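Local coordinates for protein uroporphyrinogen III synthase (Thermus thermophilus, PDB 1WD7) that probably converts linear hydroxymethylbilane into uroporphyrinogen III, closing the macrocycle with inversion of ring D on the pathway to haem and related tetrapyrroles, at residues V190-V195 with R223-A228; Q194-F199 with R230-K235. All coordinates share one frame; numbering follows the deposited sequence.

Contact 1: residues V190-V195 with R223-A228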
loop_
_atom_site.group_PDB
_atom_site.type_symbol
_atom_site.label_atom_id
_atom_site.label_comp_id
_atom_site.label_asym_id
_atom_site.label_seq_id
_atom_site.Cartn_x
_atom_site.Cartn_y
_atom_site.Cartn_z
ATOM N N VAL A 190 -4.717 0.225 -8.303
ATOM C CA VAL A 190 -4.571 -1.196 -8.101
ATOM C C VAL A 190 -3.812 -1.498 -6.783
ATOM O O VAL A 190 -3.951 -2.571 -6.217
ATOM C CB VAL A 190 -3.812 -1.809 -9.276
ATOM C CG1 VAL A 190 -4.489 -1.406 -10.578
ATOM C CG2 VAL A 190 -2.405 -1.391 -9.248
ATOM N N ALA A 191 -3.023 -0.549 -6.315
ATOM C CA ALA A 191 -2.253 -0.740 -5.074
ATOM C C ALA A 191 -2.254 0.504 -4.157
ATOM O O ALA A 191 -2.323 1.657 -4.638
ATOM C CB ALA A 191 -0.816 -1.114 -5.437
ATOM N N ALA A 192 -2.147 0.251 -2.838
ATOM C CA ALA A 192 -2.184 1.349 -1.886
ATOM C C ALA A 192 -1.028 2.344 -2.118
ATOM O O ALA A 192 -1.184 3.563 -1.948
ATOM C CB ALA A 192 -2.131 0.792 -0.481
ATOM N N ILE A 193 0.125 1.823 -2.538
ATOM C CA ILE A 193 1.262 2.738 -2.767
ATOM C C ILE A 193 0.943 3.779 -3.850
ATOM O O ILE A 193 1.457 4.917 -3.838
ATOM C CB ILE A 193 2.542 1.955 -3.115
ATOM C CG1 ILE A 193 3.759 2.926 -2.958
ATOM C CG2 ILE A 193 2.453 1.357 -4.512
ATOM C CD1 ILE A 193 5.072 2.208 -2.747
ATOM N N GLN A 194 0.073 3.427 -4.795
ATOM C CA GLN A 194 -0.309 4.384 -5.835
ATOM C C GLN A 194 -1.162 5.533 -5.249
ATOM O O GLN A 194 -1.047 6.701 -5.645
ATOM C CB GLN A 194 -1.098 3.656 -6.954
ATOM C CG GLN A 194 -0.187 2.690 -7.709
ATOM C CD GLN A 194 -0.965 1.680 -8.508
ATOM O OE1 GLN A 194 -2.186 1.643 -8.460
ATOM N NE2 GLN A 194 -0.237 0.827 -9.245
ATOM N N VAL A 195 -2.019 5.178 -4.301
ATOM C CA VAL A 195 -2.870 6.189 -3.652
ATOM C C VAL A 195 -1.935 7.116 -2.846
ATOM O O VAL A 195 -2.078 8.356 -2.855
ATOM C CB VAL A 195 -3.855 5.521 -2.652
ATOM C CG1 VAL A 195 -4.665 6.602 -1.905
ATOM C CG2 VAL A 195 -4.840 4.614 -3.399
ATOM N N ARG A 223 -8.757 -4.355 -0.317
ATOM C CA ARG A 223 -9.073 -3.594 0.868
ATOM C C ARG A 223 -7.903 -2.730 1.327
ATOM O O ARG A 223 -8.108 -1.675 1.931
ATOM C CB ARG A 223 -9.471 -4.546 2.037
ATOM C CG ARG A 223 -10.907 -5.099 2.025
ATOM C CD ARG A 223 -11.142 -5.915 3.328
ATOM N NE ARG A 223 -12.426 -6.617 3.381
ATOM C CZ ARG A 223 -13.618 -6.029 3.370
ATOM N NH1 ARG A 223 -13.707 -4.714 3.277
ATOM N NH2 ARG A 223 -14.729 -6.736 3.571
ATOM N N VAL A 224 -6.669 -3.135 1.062
ATOM C CA VAL A 224 -5.559 -2.314 1.506
ATOM C C VAL A 224 -5.483 -1.032 0.685
ATOM O O VAL A 224 -5.147 0.020 1.210
ATOM C CB VAL A 224 -4.235 -3.080 1.445
ATOM C CG1 VAL A 224 -3.066 -2.153 1.877
ATOM C CG2 VAL A 224 -4.312 -4.271 2.407
ATOM N N THR A 225 -5.773 -1.136 -0.607
ATOM C CA THR A 225 -5.797 0.046 -1.466
ATOM C C THR A 225 -6.942 0.937 -0.957
ATOM O O THR A 225 -6.811 2.149 -0.868
ATOM C CB THR A 225 -6.078 -0.358 -2.913
ATOM O OG1 THR A 225 -4.961 -1.152 -3.374
ATOM C CG2 THR A 225 -6.255 0.864 -3.806
ATOM N N ALA A 226 -8.052 0.305 -0.595
ATOM C CA ALA A 226 -9.201 1.052 -0.075
ATOM C C ALA A 226 -8.847 1.747 1.229
ATOM O O ALA A 226 -9.285 2.884 1.468
ATOM C CB ALA A 226 -10.372 0.084 0.140
ATOM N N ASP A 227 -8.080 1.073 2.082
ATOM C CA ASP A 227 -7.667 1.643 3.353
ATOM C C ASP A 227 -6.880 2.949 3.100
ATOM O O ASP A 227 -7.054 3.930 3.814
ATOM C CB ASP A 227 -6.767 0.690 4.132
ATOM C CG ASP A 227 -7.546 -0.339 4.933
ATOM O OD1 ASP A 227 -6.883 -1.277 5.453
ATOM O OD2 ASP A 227 -8.797 -0.215 5.030
ATOM N N ALA A 228 -6.013 2.936 2.084
ATOM C CA ALA A 228 -5.202 4.108 1.799
ATOM C C ALA A 228 -6.074 5.285 1.368
ATOM O O ALA A 228 -5.826 6.421 1.726
ATOM C CB ALA A 228 -4.162 3.770 0.696
#
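T225 lies over one face of the flat peptide joining A191 to A192: OG1 stands 3.2 Å from A192 N, above the peptide plane rather than in line with the N-H, so this close approach is not a hydrogen bond. The T225 hydroxyl instead bonds V221 O at the end of strand 217-221, just before its helix. Peptide and threonine stand at the N-terminal ends of helices 192-201 and 223-231, which follow the adjacent parallel strands 186-189 and 217-221 of an alpha/beta domain. The second flat group, the Q194 amide, turns back on the start of its own helix, where OE1 takes V190 N (2.9 Å), tilted 18° from the carbonyl plane, and A191 N, the N-cap, from above that plane. Small residues bring the helices close, A192 and T225 having CA atoms 3.9 Å apart. A228 CB sits 3.8 Å from A192 CB and touches V195 CB as well. V195 holds CG1 anti to its backbone N (chi1 176°), against the A228 carbonyl group, and sends CG2 to T225 CG2. Exchanging V195 for an alanine here would probably open a gap beside the T225 methyl and A228. A192 CB rests 3.5 Å from V224 O and 3.9 Å from V224 CG1.

Contact 2: residues Q194-F199 with R230-K235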
loop_
_atom_site.group_PDB
_atom_site.type_symbol
_atom_site.label_atom_id
_atom_site.label_comp_id
_atom_site.label_asym_id
_atom_site.label_seq_id
_atom_site.Cartn_x
_atom_site.Cartn_y
_atom_site.Cartn_z
ATOM N N GLN A 194 0.073 3.427 -4.795
ATOM C CA GLN A 194 -0.309 4.384 -5.835
ATOM C C GLN A 194 -1.162 5.533 -5.249
ATOM O O GLN A 194 -1.047 6.701 -5.645
ATOM C CB GLN A 194 -1.098 3.656 -6.954
ATOM C CG GLN A 194 -0.187 2.690 -7.709
ATOM C CD GLN A 194 -0.965 1.680 -8.508
ATOM O OE1 GLN A 194 -2.186 1.643 -8.460
ATOM N NE2 GLN A 194 -0.237 0.827 -9.245
ATOM N N VAL A 195 -2.019 5.178 -4.301
ATOM C CA VAL A 195 -2.870 6.189 -3.652
ATOM C C VAL A 195 -1.935 7.116 -2.846
ATOM O O VAL A 195 -2.078 8.356 -2.855
ATOM C CB VAL A 195 -3.855 5.521 -2.652
ATOM C CG1 VAL A 195 -4.665 6.602 -1.905
ATOM C CG2 VAL A 195 -4.840 4.614 -3.399
ATOM N N GLU A 196 -0.977 6.497 -2.186
ATOM C CA GLU A 196 -0.027 7.248 -1.331
ATOM C C GLU A 196 0.892 8.134 -2.135
ATOM O O GLU A 196 1.171 9.270 -1.757
ATOM C CB GLU A 196 0.723 6.270 -0.453
ATOM C CG GLU A 196 -0.233 5.516 0.478
ATOM C CD GLU A 196 0.399 4.365 1.237
ATOM O OE1 GLU A 196 -0.373 3.661 1.954
ATOM O OE2 GLU A 196 1.626 4.160 1.173
ATOM N N PHE A 197 1.354 7.632 -3.272
ATOM C CA PHE A 197 2.275 8.452 -4.080
ATOM C C PHE A 197 1.519 9.666 -4.589
ATOM O O PHE A 197 2.076 10.765 -4.627
ATOM C CB PHE A 197 2.827 7.648 -5.277
ATOM C CG PHE A 197 4.007 6.765 -4.937
ATOM C CD1 PHE A 197 4.438 5.813 -5.831
ATOM C CD2 PHE A 197 4.706 6.923 -3.731
ATOM C CE1 PHE A 197 5.557 5.006 -5.560
ATOM C CE2 PHE A 197 5.815 6.135 -3.443
ATOM C CZ PHE A 197 6.249 5.169 -4.357
ATOM N N LEU A 198 0.259 9.484 -4.969
ATOM C CA LEU A 198 -0.551 10.554 -5.484
ATOM C C LEU A 198 -0.769 11.674 -4.438
ATOM O O LEU A 198 -0.494 12.823 -4.688
ATOM C CB LEU A 198 -1.898 10.036 -5.979
ATOM C CG LEU A 198 -2.938 11.120 -6.343
ATOM C CD1 LEU A 198 -2.354 12.045 -7.446
ATOM C CD2 LEU A 198 -4.228 10.500 -6.808
ATOM N N PHE A 199 -1.262 11.301 -3.269
ATOM C CA PHE A 199 -1.549 12.325 -2.254
ATOM C C PHE A 199 -0.303 12.965 -1.665
ATOM O O PHE A 199 -0.311 14.152 -1.361
ATOM C CB PHE A 199 -2.437 11.750 -1.142
ATOM C CG PHE A 199 -3.888 11.787 -1.473
ATOM C CD1 PHE A 199 -4.517 10.694 -2.077
ATOM C CD2 PHE A 199 -4.657 12.956 -1.236
ATOM C CE1 PHE A 199 -5.845 10.745 -2.433
ATOM C CE2 PHE A 199 -5.979 13.008 -1.599
ATOM C CZ PHE A 199 -6.601 11.910 -2.203
ATOM N N ARG A 230 -9.220 5.724 2.223
ATOM C CA ARG A 230 -9.960 6.226 3.400
ATOM C C ARG A 230 -9.030 7.013 4.306
ATOM O O ARG A 230 -9.414 8.018 4.906
ATOM C CB ARG A 230 -10.593 5.059 4.159
ATOM C CG ARG A 230 -11.776 4.463 3.466
ATOM C CD ARG A 230 -12.464 3.437 4.352
ATOM N NE ARG A 230 -13.031 2.343 3.568
ATOM C CZ ARG A 230 -13.718 1.328 4.095
ATOM N NH1 ARG A 230 -14.199 0.378 3.300
ATOM N NH2 ARG A 230 -13.926 1.260 5.415
ATOM N N GLU A 231 -7.778 6.575 4.396
ATOM C CA GLU A 231 -6.811 7.270 5.241
ATOM C C GLU A 231 -6.610 8.718 4.757
ATOM O O GLU A 231 -6.399 9.643 5.551
ATOM C CB GLU A 231 -5.495 6.517 5.241
ATOM C CG GLU A 231 -4.431 7.129 6.132
ATOM C CD GLU A 231 -3.210 6.237 6.317
ATOM O OE1 GLU A 231 -2.235 6.693 6.935
ATOM O OE2 GLU A 231 -3.228 5.070 5.843
ATOM N N TRP A 232 -6.667 8.921 3.447
ATOM C CA TRP A 232 -6.498 10.264 2.891
ATOM C C TRP A 232 -7.822 10.981 2.756
ATOM O O TRP A 232 -7.947 11.929 1.997
ATOM C CB TRP A 232 -5.775 10.189 1.528
ATOM C CG TRP A 232 -4.301 10.028 1.687
ATOM C CD1 TRP A 232 -3.575 8.858 1.642
ATOM C CD2 TRP A 232 -3.352 11.062 1.968
ATOM N NE1 TRP A 232 -2.261 9.093 1.931
ATOM C CE2 TRP A 232 -2.086 10.425 2.175
ATOM C CE3 TRP A 232 -3.445 12.447 2.191
ATOM C CZ2 TRP A 232 -0.907 11.154 2.424
ATOM C CZ3 TRP A 232 -2.256 13.176 2.459
ATOM C CH2 TRP A 232 -1.028 12.512 2.627
ATOM N N GLY A 233 -8.825 10.508 3.489
ATOM C CA GLY A 233 -10.144 11.130 3.483
ATOM C C GLY A 233 -11.039 10.910 2.292
ATOM O O GLY A 233 -12.028 11.658 2.101
ATOM N N VAL A 234 -10.731 9.889 1.486
ATOM C CA VAL A 234 -11.530 9.589 0.332
ATOM C C VAL A 234 -12.386 8.361 0.589
ATOM O O VAL A 234 -11.898 7.366 1.119
ATOM C CB VAL A 234 -10.638 9.269 -0.906
ATOM C CG1 VAL A 234 -11.523 8.852 -2.087
ATOM C CG2 VAL A 234 -9.841 10.523 -1.259
ATOM N N LYS A 235 -13.656 8.471 0.230
ATOM C CA LYS A 235 -14.561 7.367 0.333
ATOM C C LYS A 235 -14.629 6.623 -0.982
ATOM O O LYS A 235 -15.143 7.147 -1.957
ATOM C CB LYS A 235 -15.919 7.818 0.773
ATOM C CG LYS A 235 -16.328 6.761 1.755
ATOM C CD LYS A 235 -15.277 6.154 2.749
ATOM C CE LYS A 235 -15.944 4.966 3.431
ATOM N NZ LYS A 235 -16.307 3.613 3.164
#
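F199 and W232 lie flat against each other, their planes 14° apart but slid so far that the rings barely overlap. Each ring instead receives the other residue's CB. F199 CB stands 3.5 Å from the centroid of the W232 six-membered ring, and W232 CB is 3.8 Å from the F199 centroid, 9° off the ring normal: two reciprocal CH-pi contacts. V234 adds CG2, 3.6 Å from F199 CZ. Around the indole, E196 CG approaches the edge near NE1 (4.4 Å), and V195 CG1 comes obliquely to CD1. W232 has CG anti to its carbonyl carbon (chi1 -80°), which swings the indole across to helix 192-201. In the next shell, V195 O lies in the plane of the F199 ring at its edge, while L208 and L212 of helix 205-213 touch F199. The E196 carboxylate is held by Y139 OH; K141 touches E196 and K121 touches E231, which may temper the nearness of the two like charges. R209 NE bonds W232 O, and N213 bonds both G233 O and K235 N, tying down the turn. That turn is a Schellman motif ending helix 223-231: G233, at positive phi, donates its N-H to R230 O, and V234 N pairs with L229 O.

How the contacts relate
Contact 1 packs helix against helix; contact 2, its centre 7 Å away, continues the interface where the end of helix 223-231 and the turn after it meet helix 192-201. V195 is shared by both, and A228 CB of contact 1 packs 4.0 Å from E196 OE1 of contact 2. The backbones are closer in contact 1; in contact 2 the nearest pair, F199 CA and W232 CA, is 7.4 Å apart, and small residues give way to aromatic rings. F189 of strand 186-189 touches V195 and T225 from the sheet side. Y139, whose hydroxyl is hydrogen-bonded to E196, follows a strand of the second parallel sheet, so the interface borders the other domain; in this family the active site probably lies in the cleft between domains.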